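Local coordinates for amine oxidase domain-containing protein (Pyrococcus furiosus, PDB 3NRN) that is of uncharacterised function but binds adenosine monophosphate and is probably an oxidoreductase of the flavin-containing amine oxidase kind, at residues I57-A66 against K75-P83; L68-V76 against V191-I199. One frame throughout, in Å; residues are numbered along the deposited sequence.

Contact 1. Residues I57-A66 against K75-P83; sequences IPHGEDGPLA and KVEIVNSNP
Three hydrogen bonds converge on N80 from E61 and D62. The amide oxygen OD1 of N80 accepts the backbone N of E61 at 3.0 Å, with the donor tilted 26° from the carbonyl plane. In return, the backbone N of N80 gives a nearly straight bond (169°) to E61 OE1 at 2.9 Å, on the anti side of that carboxylate. The E61 chain, extended beyond CG, carries its carboxylate across the N80 amide, and the two planes stack only 19° apart. N80 ND2 reaches the syn side of D62 OD2 at 2.9 Å, a more bent bond, so both ends of the amide are held, which should fix its rotation.

The apolar part centres on I78. Its CD1 abuts I57 CD1 at 3.4 Å, closer than usual van der Waals contact, and lies 4.2 Å from A66 CB. The CG2 branch sits 3.6 Å from G60 C.

G60 has positive phi, and a CB would collide with N80 OD1. It belongs to type I (I57 to G60) and type II' (H59 to D62) turns. Strands 56-57 and 78-80 flank strand 182-184 in a three-stranded antiparallel sheet, and N80 ties the loop after 56-57 to 78-80.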
loop_
_atom_site.group_PDB
_atom_site.type_symbol
_atom_site.label_atom_id
_atom_site.label_comp_id
_atom_site.label_asym_id
_atom_site.label_seq_id
_atom_site.Cartn_x
_atom_site.Cartn_y
_atom_site.Cartn_z
ATOM N N ILE A 57 0.892 7.746 -3.156
ATOM C CA ILE A 57 0.551 6.577 -3.950
ATOM C C ILE A 57 1.858 6.199 -4.650
ATOM O O ILE A 57 2.516 7.055 -5.228
ATOM C CB ILE A 57 -0.566 6.926 -4.965
ATOM C CG1 ILE A 57 -1.820 7.362 -4.195
ATOM C CG2 ILE A 57 -0.861 5.735 -5.874
ATOM C CD1 ILE A 57 -2.967 7.854 -5.071
ATOM N N PRO A 58 2.253 4.913 -4.600
ATOM C CA PRO A 58 3.498 4.446 -5.225
ATOM C C PRO A 58 3.768 4.886 -6.668
ATOM O O PRO A 58 4.907 5.198 -7.024
ATOM C CB PRO A 58 3.408 2.926 -5.087
ATOM C CG PRO A 58 2.615 2.752 -3.825
ATOM C CD PRO A 58 1.518 3.785 -4.007
ATOM N N HIS A 59 2.737 4.913 -7.500
ATOM C CA HIS A 59 2.927 5.309 -8.890
ATOM C C HIS A 59 2.154 6.573 -9.238
ATOM O O HIS A 59 1.851 6.828 -10.401
ATOM C CB HIS A 59 2.532 4.148 -9.811
ATOM C CG HIS A 59 3.363 2.919 -9.606
ATOM N ND1 HIS A 59 4.691 2.852 -9.972
ATOM C CD2 HIS A 59 3.074 1.733 -9.016
ATOM C CE1 HIS A 59 5.184 1.679 -9.613
ATOM N NE2 HIS A 59 4.224 0.983 -9.031
ATOM N N GLY A 60 1.834 7.356 -8.213
ATOM C CA GLY A 60 1.121 8.605 -8.407
ATOM C C GLY A 60 -0.146 8.590 -9.246
ATOM O O GLY A 60 -1.071 7.804 -9.017
ATOM N N GLU A 61 -0.170 9.477 -10.231
ATOM C CA GLU A 61 -1.312 9.656 -11.125
ATOM C C GLU A 61 -1.400 8.609 -12.218
ATOM O O GLU A 61 -2.403 8.532 -12.932
ATOM C CB GLU A 61 -1.208 11.018 -11.818
ATOM C CG GLU A 61 -0.437 12.086 -11.044
ATOM C CD GLU A 61 -0.075 13.295 -11.903
ATOM O OE1 GLU A 61 0.635 14.191 -11.393
ATOM O OE2 GLU A 61 -0.497 13.352 -13.084
ATOM N N ASP A 62 -0.357 7.798 -12.333
ATOM C CA ASP A 62 -0.258 6.822 -13.409
ATOM C C ASP A 62 -0.566 5.356 -13.158
ATOM O O ASP A 62 -0.701 4.591 -14.113
ATOM C CB ASP A 62 1.148 6.923 -13.995
ATOM C CG ASP A 62 1.585 8.359 -14.186
ATOM O OD1 ASP A 62 0.908 9.084 -14.945
ATOM O OD2 ASP A 62 2.593 8.760 -13.570
ATOM N N GLY A 63 -0.677 4.955 -11.899
ATOM C CA GLY A 63 -0.907 3.552 -11.621
ATOM C C GLY A 63 -2.338 3.065 -11.544
ATOM O O GLY A 63 -3.279 3.794 -11.854
ATOM N N PRO A 64 -2.524 1.806 -11.122
ATOM C CA PRO A 64 -3.844 1.181 -10.992
ATOM C C PRO A 64 -4.792 1.958 -10.068
ATOM O O PRO A 64 -5.978 2.111 -10.376
ATOM C CB PRO A 64 -3.518 -0.214 -10.439
ATOM C CG PRO A 64 -2.116 -0.464 -10.909
ATOM C CD PRO A 64 -1.457 0.874 -10.712
ATOM N N LEU A 65 -4.278 2.445 -8.940
ATOM C CA LEU A 65 -5.124 3.172 -7.995
ATOM C C LEU A 65 -5.675 4.459 -8.596
ATOM O O LEU A 65 -6.876 4.719 -8.506
ATOM C CB LEU A 65 -4.371 3.484 -6.692
ATOM C CG LEU A 65 -5.184 4.242 -5.627
ATOM C CD1 LEU A 65 -6.497 3.500 -5.330
ATOM C CD2 LEU A 65 -4.356 4.379 -4.351
ATOM N N ALA A 66 -4.810 5.263 -9.206
ATOM C CA ALA A 66 -5.273 6.509 -9.825
ATOM C C ALA A 66 -6.284 6.188 -10.919
ATOM O O ALA A 66 -7.320 6.843 -11.020
ATOM C CB ALA A 66 -4.115 7.283 -10.414
ATOM N N LYS A 75 -12.960 12.588 -7.340
ATOM C CA LYS A 75 -12.264 13.836 -7.606
ATOM C C LYS A 75 -11.166 13.927 -6.557
ATOM O O LYS A 75 -11.401 14.369 -5.436
ATOM C CB LYS A 75 -13.219 15.027 -7.482
ATOM C CG LYS A 75 -14.383 15.018 -8.474
ATOM C CD LYS A 75 -13.910 14.901 -9.921
ATOM C CE LYS A 75 -12.961 16.031 -10.315
ATOM N NZ LYS A 75 -13.601 17.373 -10.224
ATOM N N VAL A 76 -9.973 13.472 -6.919
ATOM C CA VAL A 76 -8.848 13.487 -5.998
ATOM C C VAL A 76 -7.619 14.054 -6.674
ATOM O O VAL A 76 -7.260 13.632 -7.774
ATOM C CB VAL A 76 -8.526 12.071 -5.498
ATOM C CG1 VAL A 76 -7.305 12.102 -4.591
ATOM C CG2 VAL A 76 -9.723 11.509 -4.755
ATOM N N GLU A 77 -6.972 15.010 -6.016
ATOM C CA GLU A 77 -5.781 15.618 -6.592
ATOM C C GLU A 77 -4.517 14.897 -6.186
ATOM O O GLU A 77 -4.101 14.945 -5.025
ATOM C CB GLU A 77 -5.663 17.090 -6.200
ATOM C CG GLU A 77 -4.343 17.707 -6.647
ATOM C CD GLU A 77 -4.370 19.218 -6.658
ATOM O OE1 GLU A 77 -4.746 19.813 -5.626
ATOM O OE2 GLU A 77 -4.011 19.809 -7.698
ATOM N N ILE A 78 -3.912 14.239 -7.171
ATOM C CA ILE A 78 -2.684 13.481 -6.988
ATOM C C ILE A 78 -1.615 14.118 -7.868
ATOM O O ILE A 78 -1.803 14.235 -9.075
ATOM C CB ILE A 78 -2.868 12.030 -7.453
ATOM C CG1 ILE A 78 -4.009 11.375 -6.677
ATOM C CG2 ILE A 78 -1.564 11.255 -7.273
ATOM C CD1 ILE A 78 -4.445 10.042 -7.260
ATOM N N VAL A 79 -0.490 14.508 -7.278
ATOM C CA VAL A 79 0.579 15.124 -8.058
ATOM C C VAL A 79 1.877 14.325 -7.977
ATOM O O VAL A 79 2.434 14.143 -6.890
ATOM C CB VAL A 79 0.864 16.570 -7.577
ATOM C CG1 VAL A 79 2.007 17.174 -8.390
ATOM C CG2 VAL A 79 -0.400 17.419 -7.697
ATOM N N ASN A 80 2.358 13.853 -9.126
ATOM C CA ASN A 80 3.598 13.088 -9.173
ATOM C C ASN A 80 4.769 13.869 -8.594
ATOM O O ASN A 80 4.855 15.085 -8.751
ATOM C CB ASN A 80 3.944 12.687 -10.611
ATOM C CG ASN A 80 3.066 11.569 -11.136
ATOM O OD1 ASN A 80 2.498 10.791 -10.362
ATOM N ND2 ASN A 80 2.966 11.468 -12.461
ATOM N N SER A 81 5.668 13.148 -7.930
ATOM C CA SER A 81 6.862 13.728 -7.321
ATOM C C SER A 81 7.776 14.350 -8.382
ATOM O O SER A 81 8.066 13.696 -9.384
ATOM C CB SER A 81 7.637 12.635 -6.579
ATOM O OG SER A 81 6.857 12.049 -5.556
ATOM N N ASN A 82 8.224 15.592 -8.149
ATOM C CA ASN A 82 9.123 16.310 -9.068
ATOM C C ASN A 82 10.094 15.265 -9.603
ATOM O O ASN A 82 9.800 14.619 -10.611
ATOM C CB ASN A 82 9.885 17.427 -8.334
ATOM C CG ASN A 82 8.971 18.493 -7.759
ATOM O OD1 ASN A 82 8.153 18.222 -6.883
ATOM N ND2 ASN A 82 9.114 19.722 -8.249
ATOM N N PRO A 83 11.290 15.113 -8.995
ATOM C CA PRO A 83 12.055 14.044 -9.633
ATOM C C PRO A 83 11.377 12.806 -9.044
ATOM O O PRO A 83 10.932 12.840 -7.892
ATOM C CB PRO A 83 13.466 14.258 -9.093
ATOM C CG PRO A 83 13.225 14.760 -7.747
ATOM C CD PRO A 83 12.082 15.747 -7.928
#

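Contact 2. Residues L68-V76 against V191-I199; sequences LLRILGAKV and VIDELERII
The backbone N of K75 and NH2 of R197 reach OE1 of the E194 carboxylate from opposite faces of its plane. The K75 N to E194 OE1 bond is short, 2.6 Å, on the anti side but 29° out of plane. R197 binds side-on, NE to OE2 and NH2 to OE1 (2.8 Å), both carboxylate oxygens lying almost in the guanidinium plane. At the guanidinium edge, also in plane, G73 O lies 3.2 Å from R197 NH2. The fold at chi2 of E194 (-65°) turns the carboxylate back toward K75, while its CG passes V76 CG2 at 3.9 Å.

The backbone that meets these groups is the loop leaving the C-terminal end of helix 64-72, which is closed by a Schellman motif at G73, where a CB would be jammed against L72 O. The segment axes of 68-72 and 191-199 cross at 35°, 11.4 Å apart at closest approach, and the turn leaving G73 brings A74 up to E194. With an alanine for E194, the K75 amide is likely to lose its acceptor and R197 its two-nitrogen grip, leaving the guanidinium its salt bridge from NH1 to E201.

Beside the polar grip, apolar branches of helix 191-199 pack against the end of helix 64-72 and the loop beyond it. L195 CD2 meets L72 CD1 at 3.8 Å and touches L69 CD2, which also meets V191 CG1. CD1 of I198 packs against L72 CB and against A74 CB, 4.1 Å away. The V76 and V191 side chains cross at about a right angle, CG1 meeting CG2. L195 also touches L13 and L14 of helix 10-21.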
loop_
_atom_site.group_PDB
_atom_site.type_symbol
_atom_site.label_atom_id
_atom_site.label_comp_id
_atom_site.label_asym_id
_atom_site.label_seq_id
_atom_site.Cartn_x
_atom_site.Cartn_y
_atom_site.Cartn_z
ATOM N N LEU A 68 -8.306 3.633 -11.205
ATOM C CA LEU A 68 -9.558 3.214 -10.602
ATOM C C LEU A 68 -10.328 4.407 -10.069
ATOM O O LEU A 68 -11.542 4.491 -10.231
ATOM C CB LEU A 68 -9.318 2.235 -9.454
ATOM C CG LEU A 68 -9.407 0.737 -9.722
ATOM C CD1 LEU A 68 -9.384 0.004 -8.371
ATOM C CD2 LEU A 68 -10.690 0.414 -10.490
ATOM N N LEU A 69 -9.620 5.323 -9.417
ATOM C CA LEU A 69 -10.273 6.506 -8.877
ATOM C C LEU A 69 -10.859 7.342 -10.016
ATOM O O LEU A 69 -11.970 7.863 -9.900
ATOM C CB LEU A 69 -9.276 7.331 -8.062
ATOM C CG LEU A 69 -8.732 6.576 -6.845
ATOM C CD1 LEU A 69 -7.589 7.354 -6.220
ATOM C CD2 LEU A 69 -9.863 6.352 -5.837
ATOM N N ARG A 70 -10.128 7.460 -11.122
ATOM C CA ARG A 70 -10.636 8.236 -12.239
ATOM C C ARG A 70 -11.918 7.638 -12.816
ATOM O O ARG A 70 -12.909 8.343 -12.975
ATOM C CB ARG A 70 -9.589 8.368 -13.354
ATOM C CG ARG A 70 -10.076 9.232 -14.531
ATOM C CD ARG A 70 -8.986 9.485 -15.568
ATOM N NE ARG A 70 -7.816 10.124 -14.967
ATOM C CZ ARG A 70 -6.732 10.496 -15.642
ATOM N NH1 ARG A 70 -6.658 10.304 -16.952
ATOM N NH2 ARG A 70 -5.717 11.058 -15.000
ATOM N N ILE A 71 -11.916 6.342 -13.113
ATOM C CA ILE A 71 -13.106 5.733 -13.699
ATOM C C ILE A 71 -14.294 5.674 -12.742
ATOM O O ILE A 71 -15.436 5.546 -13.179
ATOM C CB ILE A 71 -12.803 4.318 -14.271
ATOM C CG1 ILE A 71 -12.451 3.336 -13.151
ATOM C CG2 ILE A 71 -11.637 4.409 -15.255
ATOM C CD1 ILE A 71 -12.362 1.904 -13.620
ATOM N N LEU A 72 -14.033 5.777 -11.440
ATOM C CA LEU A 72 -15.114 5.765 -10.458
ATOM C C LEU A 72 -15.767 7.136 -10.351
ATOM O O LEU A 72 -16.860 7.276 -9.798
ATOM C CB LEU A 72 -14.594 5.367 -9.083
ATOM C CG LEU A 72 -14.208 3.898 -8.933
ATOM C CD1 LEU A 72 -13.666 3.664 -7.540
ATOM C CD2 LEU A 72 -15.417 3.020 -9.203
ATOM N N GLY A 73 -15.087 8.148 -10.877
ATOM C CA GLY A 73 -15.617 9.494 -10.810
ATOM C C GLY A 73 -15.140 10.204 -9.560
ATOM O O GLY A 73 -15.700 11.224 -9.151
ATOM N N ALA A 74 -14.103 9.663 -8.935
ATOM C CA ALA A 74 -13.561 10.278 -7.734
ATOM C C ALA A 74 -12.804 11.535 -8.130
ATOM O O ALA A 74 -12.111 11.557 -9.149
ATOM C CB ALA A 74 -12.632 9.312 -7.017
ATOM N N LYS A 75 -12.960 12.588 -7.340
ATOM C CA LYS A 75 -12.264 13.836 -7.606
ATOM C C LYS A 75 -11.166 13.927 -6.557
ATOM O O LYS A 75 -11.401 14.369 -5.436
ATOM C CB LYS A 75 -13.219 15.027 -7.482
ATOM C CG LYS A 75 -14.383 15.018 -8.474
ATOM C CD LYS A 75 -13.910 14.901 -9.921
ATOM C CE LYS A 75 -12.961 16.031 -10.315
ATOM N NZ LYS A 75 -13.601 17.373 -10.224
ATOM N N VAL A 76 -9.973 13.472 -6.919
ATOM C CA VAL A 76 -8.848 13.487 -5.998
ATOM C C VAL A 76 -7.619 14.054 -6.674
ATOM O O VAL A 76 -7.260 13.632 -7.774
ATOM C CB VAL A 76 -8.526 12.071 -5.498
ATOM C CG1 VAL A 76 -7.305 12.102 -4.591
ATOM C CG2 VAL A 76 -9.723 11.509 -4.755
ATOM N N VAL A 191 -9.209 10.414 -0.439
ATOM C CA VAL A 191 -9.662 9.285 -1.231
ATOM C C VAL A 191 -10.861 8.604 -0.574
ATOM O O VAL A 191 -11.847 8.261 -1.233
ATOM C CB VAL A 191 -8.521 8.274 -1.394
ATOM C CG1 VAL A 191 -9.039 6.984 -2.007
ATOM C CG2 VAL A 191 -7.438 8.886 -2.263
ATOM N N ILE A 192 -10.765 8.414 0.733
ATOM C CA ILE A 192 -11.817 7.770 1.489
ATOM C C ILE A 192 -13.127 8.543 1.389
ATOM O O ILE A 192 -14.186 7.948 1.194
ATOM C CB ILE A 192 -11.423 7.645 2.972
ATOM C CG1 ILE A 192 -10.101 6.873 3.097
ATOM C CG2 ILE A 192 -12.547 6.979 3.748
ATOM C CD1 ILE A 192 -10.119 5.466 2.510
ATOM N N ASP A 193 -13.054 9.866 1.522
ATOM C CA ASP A 193 -14.256 10.701 1.450
ATOM C C ASP A 193 -14.948 10.567 0.095
ATOM O O ASP A 193 -16.175 10.519 0.014
ATOM C CB ASP A 193 -13.912 12.173 1.720
ATOM C CG ASP A 193 -13.473 12.418 3.160
ATOM O OD1 ASP A 193 -13.939 11.694 4.068
ATOM O OD2 ASP A 193 -12.675 13.351 3.389
ATOM N N GLU A 194 -14.160 10.493 -0.970
ATOM C CA GLU A 194 -14.729 10.350 -2.304
ATOM C C GLU A 194 -15.377 8.982 -2.526
ATOM O O GLU A 194 -16.444 8.893 -3.131
ATOM C CB GLU A 194 -13.656 10.616 -3.365
ATOM C CG GLU A 194 -13.471 12.095 -3.668
ATOM C CD GLU A 194 -14.717 12.710 -4.308
ATOM O OE1 GLU A 194 -14.898 12.565 -5.536
ATOM O OE2 GLU A 194 -15.521 13.323 -3.578
ATOM N N LEU A 195 -14.746 7.917 -2.036
ATOM C CA LEU A 195 -15.318 6.584 -2.207
ATOM C C LEU A 195 -16.622 6.465 -1.420
ATOM O O LEU A 195 -17.573 5.828 -1.877
ATOM C CB LEU A 195 -14.321 5.500 -1.761
ATOM C CG LEU A 195 -13.025 5.411 -2.587
ATOM C CD1 LEU A 195 -12.114 4.338 -2.018
ATOM C CD2 LEU A 195 -13.355 5.109 -4.060
ATOM N N GLU A 196 -16.658 7.073 -0.235
ATOM C CA GLU A 196 -17.856 7.054 0.603
ATOM C C GLU A 196 -18.996 7.790 -0.105
ATOM O O GLU A 196 -20.145 7.333 -0.103
ATOM C CB GLU A 196 -17.575 7.722 1.960
ATOM C CG GLU A 196 -18.828 7.978 2.801
ATOM C CD GLU A 196 -18.514 8.523 4.190
ATOM O OE1 GLU A 196 -17.774 9.518 4.296
ATOM O OE2 GLU A 196 -19.014 7.957 5.181
ATOM N N ARG A 197 -18.676 8.929 -0.710
ATOM C CA ARG A 197 -19.684 9.709 -1.423
ATOM C C ARG A 197 -20.236 8.928 -2.610
ATOM O O ARG A 197 -21.440 8.926 -2.857
ATOM C CB ARG A 197 -19.085 11.027 -1.930
ATOM C CG ARG A 197 -19.967 11.764 -2.945
ATOM C CD ARG A 197 -19.253 12.971 -3.545
ATOM N NE ARG A 197 -18.210 12.592 -4.498
ATOM C CZ ARG A 197 -18.442 12.033 -5.683
ATOM N NH1 ARG A 197 -19.684 11.780 -6.070
ATOM N NH2 ARG A 197 -17.434 11.734 -6.494
ATOM N N ILE A 198 -19.348 8.266 -3.345
ATOM C CA ILE A 198 -19.754 7.508 -4.520
ATOM C C ILE A 198 -20.669 6.346 -4.171
ATOM O O ILE A 198 -21.614 6.044 -4.907
ATOM C CB ILE A 198 -18.524 6.988 -5.287
ATOM C CG1 ILE A 198 -17.743 8.172 -5.861
ATOM C CG2 ILE A 198 -18.956 6.033 -6.388
ATOM C CD1 ILE A 198 -16.366 7.810 -6.369
ATOM N N ILE A 199 -20.385 5.689 -3.056
ATOM C CA ILE A 199 -21.201 4.565 -2.613
ATOM C C ILE A 199 -22.585 5.041 -2.158
ATOM O O ILE A 199 -23.608 4.437 -2.490
ATOM C CB ILE A 199 -20.532 3.825 -1.426
ATOM C CG1 ILE A 199 -19.211 3.203 -1.877
ATOM C CG2 ILE A 199 -21.457 2.729 -0.891
ATOM C CD1 ILE A 199 -18.433 2.542 -0.749
#

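The segments 57-66, 68-76 and 75-83 follow one another along the chain, and helix 191-199 joins from more than 100 residues further on. Helix 64-72 takes part in both contacts, and K75 and V76 belong to both segment pairs. Their centres are 14 Å apart, yet they are joined by packing, I78 CD1 of contact 1 lying 4.3 Å from L69 CD1 of contact 2. Strand 182-184 adds a further link, since its I184 touches both I57 and V76. Neither contact lies at the AMP site, but the L195 side chain of contact 2 is about 11 Å from the bound AMP and rests on helix 10-21, which follows the glycine-rich loop of what is probably a Rossmann-type nucleotide-binding fold.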